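Local coordinates for DNA repair and telomere maintenance protein nbs1 (Schizosaccharomyces pombe, PDB 3HUF) that serves as the adaptor subunit of the MRN complex in DNA double-strand break repair, recognising phosphorylated partners such as Ctp1 through its FHA and BRCT domains, at residues Leu53-Lys58 and Asn132-Gly137; Thr165-Leu170 and His241-Leu246; Thr268-Leu273 and Phe290-Glu295. One frame throughout, in Å; residues are numbered along the deposited sequence.

Contact 1: residues Leu53-Lys58 and Asn132-Gly137; sequences LTPSEK and NLNLLG
P55 presses its ring against the C-terminal end of helix 123-134, where G137 ends the helix in a Schellman motif; the FHA domain meets the first BRCT domain here. G137 has a positive phi of 92°, and its N donates to N134 O at 2.8 Å, closing a type I turn from N134 to G137. The ring of P55 can be followed atom by atom. Its CB starts toward the helix end, yet meets none of its atoms within 4.2 Å. CG then comes beside N134 CA at 4.0 Å and G137 C at 4.1 Å. CD makes the nearest approach, 3.1 Å from N134 O, a snug carbon-oxygen contact rather than a hydrogen bond. Replacing P55 by a glycine, which lacks CG and CD, is likely to leave a gap beside N134 O and G137 C where CG and CD now lie. T54 flanks the ring, and its OG1 stands 3.6 Å from N134 O without bonding to it. No hydrogen bond is made between the two segments; they meet by van der Waals contact, with P55 also touching C66 of its own domain. On the helix side, L135 CD2 comes within 4.3 Å of T54 OG1.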
loop_
_atom_site.group_PDB
_atom_site.type_symbol
_atom_site.label_atom_id
_atom_site.label_comp_id
_atom_site.label_asym_id
_atom_site.label_seq_id
_atom_site.Cartn_x
_atom_site.Cartn_y
_atom_site.Cartn_z
ATOM N N LEU A 53 7.586 2.491 -16.273
ATOM C CA LEU A 53 8.656 3.180 -15.564
ATOM C C LEU A 53 8.588 2.811 -14.101
ATOM O O LEU A 53 7.564 2.422 -13.587
ATOM C CB LEU A 53 8.652 4.704 -15.777
ATOM C CG LEU A 53 8.704 5.213 -17.216
ATOM C CD1 LEU A 53 8.735 6.750 -17.259
ATOM C CD2 LEU A 53 9.893 4.590 -18.005
ATOM N N THR A 54 9.720 2.937 -13.449
ATOM C CA THR A 54 9.877 2.714 -12.031
ATOM C C THR A 54 9.110 3.861 -11.261
ATOM O O THR A 54 8.853 4.932 -11.819
ATOM C CB THR A 54 11.419 2.667 -11.860
ATOM O OG1 THR A 54 11.869 1.520 -11.117
ATOM C CG2 THR A 54 12.023 3.941 -11.467
ATOM N N PRO A 55 8.660 3.618 -10.023
ATOM C CA PRO A 55 7.863 4.694 -9.389
ATOM C C PRO A 55 8.652 5.920 -8.904
ATOM O O PRO A 55 9.852 5.824 -8.678
ATOM C CB PRO A 55 7.196 3.978 -8.209
ATOM C CG PRO A 55 8.122 2.821 -7.889
ATOM C CD PRO A 55 8.746 2.402 -9.188
ATOM N N SER A 56 7.991 7.073 -8.769
ATOM C CA SER A 56 8.635 8.232 -8.148
ATOM C C SER A 56 8.178 8.334 -6.704
ATOM O O SER A 56 7.211 7.679 -6.311
ATOM C CB SER A 56 8.332 9.544 -8.883
ATOM O OG SER A 56 8.039 9.332 -10.259
ATOM N N GLU A 57 8.868 9.166 -5.933
ATOM C CA GLU A 57 8.569 9.336 -4.515
ATOM C C GLU A 57 7.149 9.871 -4.313
ATOM O O GLU A 57 6.446 9.439 -3.413
ATOM C CB GLU A 57 9.611 10.238 -3.835
ATOM C CG GLU A 57 9.597 10.131 -2.290
ATOM C CD GLU A 57 9.400 8.678 -1.774
ATOM O OE1 GLU A 57 10.304 7.837 -2.001
ATOM O OE2 GLU A 57 8.360 8.380 -1.139
ATOM N N LYS A 58 6.731 10.765 -5.203
ATOM C CA LYS A 58 5.384 11.319 -5.185
ATOM C C LYS A 58 4.270 10.309 -5.222
ATOM O O LYS A 58 3.230 10.535 -4.611
ATOM C CB LYS A 58 5.212 12.353 -6.295
ATOM C CG LYS A 58 5.122 11.817 -7.695
ATOM C CD LYS A 58 5.281 12.958 -8.684
ATOM C CE LYS A 58 5.225 12.448 -10.091
ATOM N NZ LYS A 58 5.762 13.473 -11.023
ATOM N N ASN A 132 14.859 -2.481 -4.166
ATOM C CA ASN A 132 14.221 -3.779 -4.364
ATOM C C ASN A 132 12.746 -3.620 -4.706
ATOM O O ASN A 132 12.283 -4.141 -5.717
ATOM C CB ASN A 132 14.368 -4.596 -3.054
ATOM C CG ASN A 132 14.021 -6.085 -3.198
ATOM O OD1 ASN A 132 12.849 -6.484 -3.090
ATOM N ND2 ASN A 132 15.061 -6.927 -3.346
ATOM N N LEU A 133 12.016 -2.874 -3.871
ATOM C CA LEU A 133 10.548 -2.758 -4.023
ATOM C C LEU A 133 10.187 -1.863 -5.190
ATOM O O LEU A 133 9.244 -2.146 -5.910
ATOM C CB LEU A 133 9.870 -2.286 -2.740
ATOM C CG LEU A 133 10.200 -3.063 -1.471
ATOM C CD1 LEU A 133 9.365 -2.595 -0.305
ATOM C CD2 LEU A 133 10.039 -4.598 -1.651
ATOM N N ASN A 134 10.964 -0.808 -5.391
ATOM C CA ASN A 134 10.752 0.082 -6.520
ATOM C C ASN A 134 10.819 -0.681 -7.857
ATOM O O ASN A 134 10.018 -0.433 -8.751
ATOM C CB ASN A 134 11.726 1.274 -6.483
ATOM C CG ASN A 134 11.489 2.202 -5.257
ATOM O OD1 ASN A 134 10.440 2.142 -4.568
ATOM N ND2 ASN A 134 12.482 3.028 -4.962
ATOM N N LEU A 135 11.755 -1.626 -7.956
ATOM C CA LEU A 135 11.917 -2.454 -9.149
ATOM C C LEU A 135 10.744 -3.387 -9.406
ATOM O O LEU A 135 10.573 -3.837 -10.529
ATOM C CB LEU A 135 13.237 -3.231 -9.106
ATOM C CG LEU A 135 14.468 -2.339 -9.205
ATOM C CD1 LEU A 135 15.716 -3.070 -8.756
ATOM C CD2 LEU A 135 14.638 -1.786 -10.618
ATOM N N LEU A 136 9.930 -3.641 -8.376
ATOM C CA LEU A 136 8.664 -4.337 -8.530
ATOM C C LEU A 136 7.497 -3.414 -8.863
ATOM O O LEU A 136 6.408 -3.898 -9.133
ATOM C CB LEU A 136 8.309 -5.121 -7.252
ATOM C CG LEU A 136 9.297 -6.183 -6.763
ATOM C CD1 LEU A 136 8.796 -6.883 -5.478
ATOM C CD2 LEU A 136 9.569 -7.208 -7.877
ATOM N N GLY A 137 7.715 -2.103 -8.822
ATOM C CA GLY A 137 6.639 -1.107 -9.016
ATOM C C GLY A 137 5.966 -0.658 -7.733
ATOM O O GLY A 137 4.825 -0.155 -7.752
#

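Contact 2: residues Thr165-Leu170 and His241-Leu246; sequences TMYAFL and HHLLEL
Y167 and L243 both set CG opposite the backbone N (chi1 -170° and 172°), which carries the tyrosine ring across to the second helix and lets the two side chains run antiparallel alongside one another. Ring atom Y167 CD1 lies 3.5 Å from L243 CB, approaching obliquely, while L243 CD2 reaches back to Y167 CB at 3.9 Å. At the far end of the ring, Y167 OH arrives at the edge of the H242 imidazole, near its plane, 3.1 Å from CD2; this is a close contact with a carbon, and no hydrogen bond crosses the interface. The imidazole is fixed from its own helix: H242 ND1 donates to E245 OE2 at 3.2 Å, almost straight and in the ring plane, and L246 CG sits off-centre over one face. L170 crosses L243 at about a right angle, and their CD1 atoms are 3.2 Å apart, closer than two methyl carbons normally pack. L246 CD1 packs on L170, 3.9 Å from its O and 4.0 Å from its CB. The axes of the segments 165-170 and 241-246 come within 10.2 Å and cross at 54°. W298 of helix 294-302 packs against L170 as well as M166 and F169. Helix 163-170 of the first BRCT domain thus meets two helices of the second, the helical interface characteristic of tandem BRCT repeats.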
loop_
_atom_site.group_PDB
_atom_site.type_symbol
_atom_site.label_atom_id
_atom_site.label_comp_id
_atom_site.label_asym_id
_atom_site.label_seq_id
_atom_site.Cartn_x
_atom_site.Cartn_y
_atom_site.Cartn_z
ATOM N N THR A 165 3.716 2.322 14.172
ATOM C CA THR A 165 3.078 1.012 14.152
ATOM C C THR A 165 1.667 1.079 14.712
ATOM O O THR A 165 0.742 0.542 14.109
ATOM C CB THR A 165 3.896 -0.029 14.917
ATOM O OG1 THR A 165 5.233 -0.030 14.411
ATOM C CG2 THR A 165 3.287 -1.405 14.732
ATOM N N MET A 166 1.514 1.754 15.852
ATOM C CA MET A 166 0.218 1.905 16.502
ATOM C C MET A 166 -0.783 2.570 15.560
ATOM O O MET A 166 -1.941 2.141 15.453
ATOM C CB MET A 166 0.355 2.773 17.745
ATOM C CG MET A 166 1.293 2.252 18.821
ATOM S SD MET A 166 1.651 3.558 20.027
ATOM C CE MET A 166 2.916 2.752 21.042
ATOM N N TYR A 167 -0.311 3.627 14.892
ATOM C CA TYR A 167 -1.094 4.379 13.941
ATOM C C TYR A 167 -1.514 3.542 12.742
ATOM O O TYR A 167 -2.688 3.554 12.375
ATOM C CB TYR A 167 -0.341 5.629 13.490
ATOM C CG TYR A 167 -1.199 6.574 12.679
ATOM C CD1 TYR A 167 -2.474 6.955 13.125
ATOM C CD2 TYR A 167 -0.741 7.098 11.471
ATOM C CE1 TYR A 167 -3.265 7.824 12.391
ATOM C CE2 TYR A 167 -1.523 7.976 10.735
ATOM C CZ TYR A 167 -2.774 8.336 11.191
ATOM O OH TYR A 167 -3.534 9.186 10.424
ATOM N N ALA A 168 -0.565 2.793 12.162
ATOM C CA ALA A 168 -0.865 1.894 11.058
ATOM C C ALA A 168 -1.920 0.863 11.444
ATOM O O ALA A 168 -2.863 0.618 10.690
ATOM C CB ALA A 168 0.380 1.204 10.580
ATOM N N PHE A 169 -1.758 0.258 12.617
ATOM C CA PHE A 169 -2.736 -0.697 13.131
ATOM C C PHE A 169 -4.151 -0.111 13.182
ATOM O O PHE A 169 -5.125 -0.742 12.754
ATOM C CB PHE A 169 -2.321 -1.132 14.539
ATOM C CG PHE A 169 -3.127 -2.257 15.078
ATOM C CD1 PHE A 169 -2.936 -3.548 14.606
ATOM C CD2 PHE A 169 -4.079 -2.037 16.070
ATOM C CE1 PHE A 169 -3.670 -4.601 15.112
ATOM C CE2 PHE A 169 -4.811 -3.085 16.578
ATOM C CZ PHE A 169 -4.613 -4.366 16.098
ATOM N N LEU A 170 -4.249 1.103 13.720
ATOM C CA LEU A 170 -5.532 1.757 13.922
ATOM C C LEU A 170 -6.227 2.189 12.636
ATOM O O LEU A 170 -7.448 2.070 12.538
ATOM C CB LEU A 170 -5.386 2.941 14.874
ATOM C CG LEU A 170 -5.273 2.530 16.342
ATOM C CD1 LEU A 170 -4.762 3.687 17.156
ATOM C CD2 LEU A 170 -6.622 2.076 16.854
ATOM N N HIS A 241 -3.430 13.865 15.558
ATOM C CA HIS A 241 -4.846 14.237 15.721
ATOM C C HIS A 241 -5.760 13.103 15.231
ATOM O O HIS A 241 -6.715 12.718 15.910
ATOM C CB HIS A 241 -5.165 15.536 14.955
ATOM C CG HIS A 241 -6.616 15.918 14.978
ATOM N ND1 HIS A 241 -7.129 16.842 15.862
ATOM C CD2 HIS A 241 -7.659 15.514 14.212
ATOM C CE1 HIS A 241 -8.427 16.976 15.656
ATOM N NE2 HIS A 241 -8.773 16.184 14.658
ATOM N N HIS A 242 -5.462 12.566 14.057
ATOM C CA HIS A 242 -6.282 11.487 13.529
ATOM C C HIS A 242 -6.142 10.206 14.357
ATOM O O HIS A 242 -7.118 9.493 14.565
ATOM C CB HIS A 242 -6.003 11.232 12.051
ATOM C CG HIS A 242 -6.889 10.186 11.447
ATOM N ND1 HIS A 242 -8.259 10.194 11.603
ATOM C CD2 HIS A 242 -6.603 9.098 10.690
ATOM C CE1 HIS A 242 -8.778 9.157 10.968
ATOM N NE2 HIS A 242 -7.795 8.470 10.415
ATOM N N LEU A 243 -4.929 9.935 14.821
ATOM C CA LEU A 243 -4.670 8.833 15.735
ATOM C C LEU A 243 -5.552 8.951 16.994
ATOM O O LEU A 243 -6.241 7.991 17.358
ATOM C CB LEU A 243 -3.166 8.768 16.069
ATOM C CG LEU A 243 -2.550 7.850 17.139
ATOM C CD1 LEU A 243 -3.291 6.576 17.323
ATOM C CD2 LEU A 243 -1.114 7.540 16.768
ATOM N N LEU A 244 -5.558 10.128 17.619
ATOM C CA LEU A 244 -6.369 10.369 18.820
ATOM C C LEU A 244 -7.877 10.379 18.548
ATOM O O LEU A 244 -8.656 9.893 19.368
ATOM C CB LEU A 244 -5.930 11.649 19.537
ATOM C CG LEU A 244 -4.446 11.709 19.894
ATOM C CD1 LEU A 244 -4.078 13.113 20.325
ATOM C CD2 LEU A 244 -4.077 10.680 20.978
ATOM N N GLU A 245 -8.275 10.937 17.407
ATOM C CA GLU A 245 -9.643 10.795 16.904
ATOM C C GLU A 245 -10.076 9.334 16.868
ATOM O O GLU A 245 -11.132 8.990 17.389
ATOM C CB GLU A 245 -9.749 11.338 15.486
ATOM C CG GLU A 245 -10.520 12.616 15.358
ATOM C CD GLU A 245 -10.781 12.983 13.905
ATOM O OE1 GLU A 245 -11.562 13.932 13.687
ATOM O OE2 GLU A 245 -10.213 12.327 12.992
ATOM N N LEU A 246 -9.252 8.486 16.241
ATOM C CA LEU A 246 -9.524 7.051 16.136
ATOM C C LEU A 246 -9.730 6.354 17.485
ATOM O O LEU A 246 -10.391 5.318 17.541
ATOM C CB LEU A 246 -8.446 6.334 15.318
ATOM C CG LEU A 246 -8.395 6.705 13.828
ATOM C CD1 LEU A 246 -7.306 5.936 13.092
ATOM C CD2 LEU A 246 -9.762 6.522 13.151
#

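Contact 3: residues Thr268-Leu273 and Phe290-Glu295; sequences TDFVVL and FCLTIE
V271 and C291 pair in register, with V272 and L292 following, in the parallel strands 270-273 and 291-293 that form one side of the four-stranded sheet of the second BRCT domain. The register is fixed by three backbone hydrogen bonds: V271 N to F290 O at 2.8 Å, L292 N to V271 O at 2.8 Å and L273 N to L292 O at 2.9 Å. V271 therefore brackets C291, bonding to the residues before and after it, and L292 in turn brackets V272. V271 O also accepts a CA-H contact from C291, and L292 O one from V272. The side chains alternate. On the face bearing V272 and L292, F270 CG sits between the backbone N and the carbonyl carbon (chi1 57°), and L292 CD1 comes over one face of the F270 ring in a CH-pi contact, 3.8 Å from the centroid and 20° off the normal. F290 adds CD2, 3.6 Å from F270 CB, and turns the edge of its ring to D269 O. Further along, V272 CG1 meets I294 CG1 at 3.7 Å. On the opposite face C291 SG touches V271 CB at 3.9 Å, and L273 lies side by side with T293, whose CG2 is 3.7 Å from L273 CD1. T293 is the N-cap of helix 294-302: its OG1 caps a backbone N of the first turn and Q296 OE1 accepts from T293 N, consistent with a capping box. Beyond the pair, strand 230-234 flanks 270-273, its A232 bonding to the backbone of F270 and V272 and its C231 touching both side chains, whereas 291-293 is the outermost strand and leads straight into a helix whose I294 and E295 touch V163 of helix 163-170.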
loop_
_atom_site.group_PDB
_atom_site.type_symbol
_atom_site.label_atom_id
_atom_site.label_comp_id
_atom_site.label_asym_id
_atom_site.label_seq_id
_atom_site.Cartn_x
_atom_site.Cartn_y
_atom_site.Cartn_z
ATOM N N THR A 268 -10.311 19.759 29.845
ATOM C CA THR A 268 -9.455 18.747 29.236
ATOM C C THR A 268 -8.955 17.735 30.273
ATOM O O THR A 268 -8.361 18.105 31.289
ATOM C CB THR A 268 -8.291 19.421 28.468
ATOM O OG1 THR A 268 -8.779 19.913 27.211
ATOM C CG2 THR A 268 -7.151 18.459 28.213
ATOM N N ASP A 269 -9.210 16.458 29.999
ATOM C CA ASP A 269 -8.896 15.375 30.931
ATOM C C ASP A 269 -7.396 15.068 31.088
ATOM O O ASP A 269 -6.950 14.725 32.184
ATOM C CB ASP A 269 -9.716 14.126 30.580
ATOM C CG ASP A 269 -11.220 14.365 30.700
ATOM O OD1 ASP A 269 -11.653 14.974 31.702
ATOM O OD2 ASP A 269 -11.971 13.948 29.794
ATOM N N PHE A 270 -6.629 15.193 29.999
ATOM C CA PHE A 270 -5.164 15.066 30.050
ATOM C C PHE A 270 -4.466 15.715 28.849
ATOM O O PHE A 270 -5.088 15.976 27.814
ATOM C CB PHE A 270 -4.730 13.595 30.172
ATOM C CG PHE A 270 -5.242 12.708 29.064
ATOM C CD1 PHE A 270 -4.551 12.594 27.860
ATOM C CD2 PHE A 270 -6.412 11.977 29.230
ATOM C CE1 PHE A 270 -5.017 11.781 26.852
ATOM C CE2 PHE A 270 -6.889 11.166 28.219
ATOM C CZ PHE A 270 -6.186 11.067 27.022
ATOM N N VAL A 271 -3.163 15.952 28.999
ATOM C CA VAL A 271 -2.322 16.447 27.912
ATOM C C VAL A 271 -1.547 15.291 27.262
ATOM O O VAL A 271 -0.875 14.521 27.951
ATOM C CB VAL A 271 -1.332 17.537 28.410
ATOM C CG1 VAL A 271 -0.362 17.953 27.310
ATOM C CG2 VAL A 271 -2.090 18.751 28.937
ATOM N N VAL A 272 -1.664 15.163 25.941
ATOM C CA VAL A 272 -0.813 14.244 25.184
ATOM C C VAL A 272 0.435 14.996 24.726
ATOM O O VAL A 272 0.337 16.105 24.214
ATOM C CB VAL A 272 -1.532 13.636 23.951
ATOM C CG1 VAL A 272 -0.739 12.467 23.399
ATOM C CG2 VAL A 272 -2.926 13.173 24.308
ATOM N N LEU A 273 1.611 14.408 24.922
ATOM C CA LEU A 273 2.844 15.065 24.483
ATOM C C LEU A 273 3.510 14.363 23.297
ATOM O O LEU A 273 3.578 13.131 23.259
ATOM C CB LEU A 273 3.821 15.264 25.660
ATOM C CG LEU A 273 4.601 14.102 26.287
ATOM C CD1 LEU A 273 5.945 13.893 25.580
ATOM C CD2 LEU A 273 4.822 14.343 27.787
ATOM N N PHE A 290 -1.809 17.261 33.986
ATOM C CA PHE A 290 -1.485 15.836 33.901
ATOM C C PHE A 290 -1.152 15.416 32.459
ATOM O O PHE A 290 -1.974 15.562 31.549
ATOM C CB PHE A 290 -2.625 15.002 34.508
ATOM C CG PHE A 290 -2.632 13.554 34.087
ATOM C CD1 PHE A 290 -1.491 12.760 34.199
ATOM C CD2 PHE A 290 -3.800 12.974 33.619
ATOM C CE1 PHE A 290 -1.510 11.425 33.814
ATOM C CE2 PHE A 290 -3.830 11.640 33.233
ATOM C CZ PHE A 290 -2.685 10.864 33.333
ATOM N N CYS A 291 0.055 14.883 32.271
ATOM C CA CYS A 291 0.555 14.527 30.939
ATOM C C CYS A 291 0.754 13.027 30.705
ATOM O O CYS A 291 1.036 12.270 31.637
ATOM C CB CYS A 291 1.865 15.264 30.641
ATOM S SG CYS A 291 1.750 17.066 30.731
ATOM N N LEU A 292 0.610 12.632 29.438
ATOM C CA LEU A 292 0.806 11.265 28.952
ATOM C C LEU A 292 1.470 11.307 27.578
ATOM O O LEU A 292 1.239 12.246 26.810
ATOM C CB LEU A 292 -0.543 10.558 28.783
ATOM C CG LEU A 292 -1.385 10.217 30.012
ATOM C CD1 LEU A 292 -2.820 9.938 29.596
ATOM C CD2 LEU A 292 -0.793 9.026 30.775
ATOM N N THR A 293 2.295 10.302 27.271
ATOM C CA THR A 293 2.739 10.066 25.892
ATOM C C THR A 293 1.717 9.147 25.228
ATOM O O THR A 293 0.950 8.475 25.924
ATOM C CB THR A 293 4.161 9.427 25.800
ATOM O OG1 THR A 293 4.178 8.157 26.462
ATOM C CG2 THR A 293 5.213 10.327 26.423
ATOM N N ILE A 294 1.696 9.127 23.895
ATOM C CA ILE A 294 0.873 8.161 23.146
ATOM C C ILE A 294 1.318 6.728 23.482
ATOM O O ILE A 294 0.494 5.820 23.620
ATOM C CB ILE A 294 0.946 8.386 21.620
ATOM C CG1 ILE A 294 0.738 9.868 21.287
ATOM C CG2 ILE A 294 -0.093 7.521 20.919
ATOM C CD1 ILE A 294 0.711 10.208 19.804
ATOM N N GLU A 295 2.631 6.562 23.632
ATOM C CA GLU A 295 3.251 5.316 24.066
ATOM C C GLU A 295 2.648 4.835 25.389
ATOM O O GLU A 295 2.328 3.656 25.537
ATOM C CB GLU A 295 4.777 5.490 24.180
ATOM C CG GLU A 295 5.537 5.591 22.836
ATOM C CD GLU A 295 5.643 7.019 22.253
ATOM O OE1 GLU A 295 4.845 7.914 22.626
ATOM O OE2 GLU A 295 6.534 7.245 21.396
#

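Overall arrangement
The three contacts follow one another along the chain; the first two mark successive domain joints of the FHA-BRCT1-BRCT2 array, and the third lies within BRCT2. Contact 1 joins FHA to BRCT1, and contact 2 joins BRCT1 to BRCT2. Contacts 1 and 2 lie on opposite sides of the chain's centre, with centres about 27 Å apart and nearest atoms about 15 Å apart, and contact 3 is about 39 Å from contact 1 between centres. Contacts 2 and 3, by contrast, touch by packing: their centres are about 15 Å apart, M166 CE lies 4.0 Å from E295 CA, and L244 CD1 lies 4.1 Å from V272 CG2. Helix 238-246 thus packs on both the neighbouring domain and its own sheet.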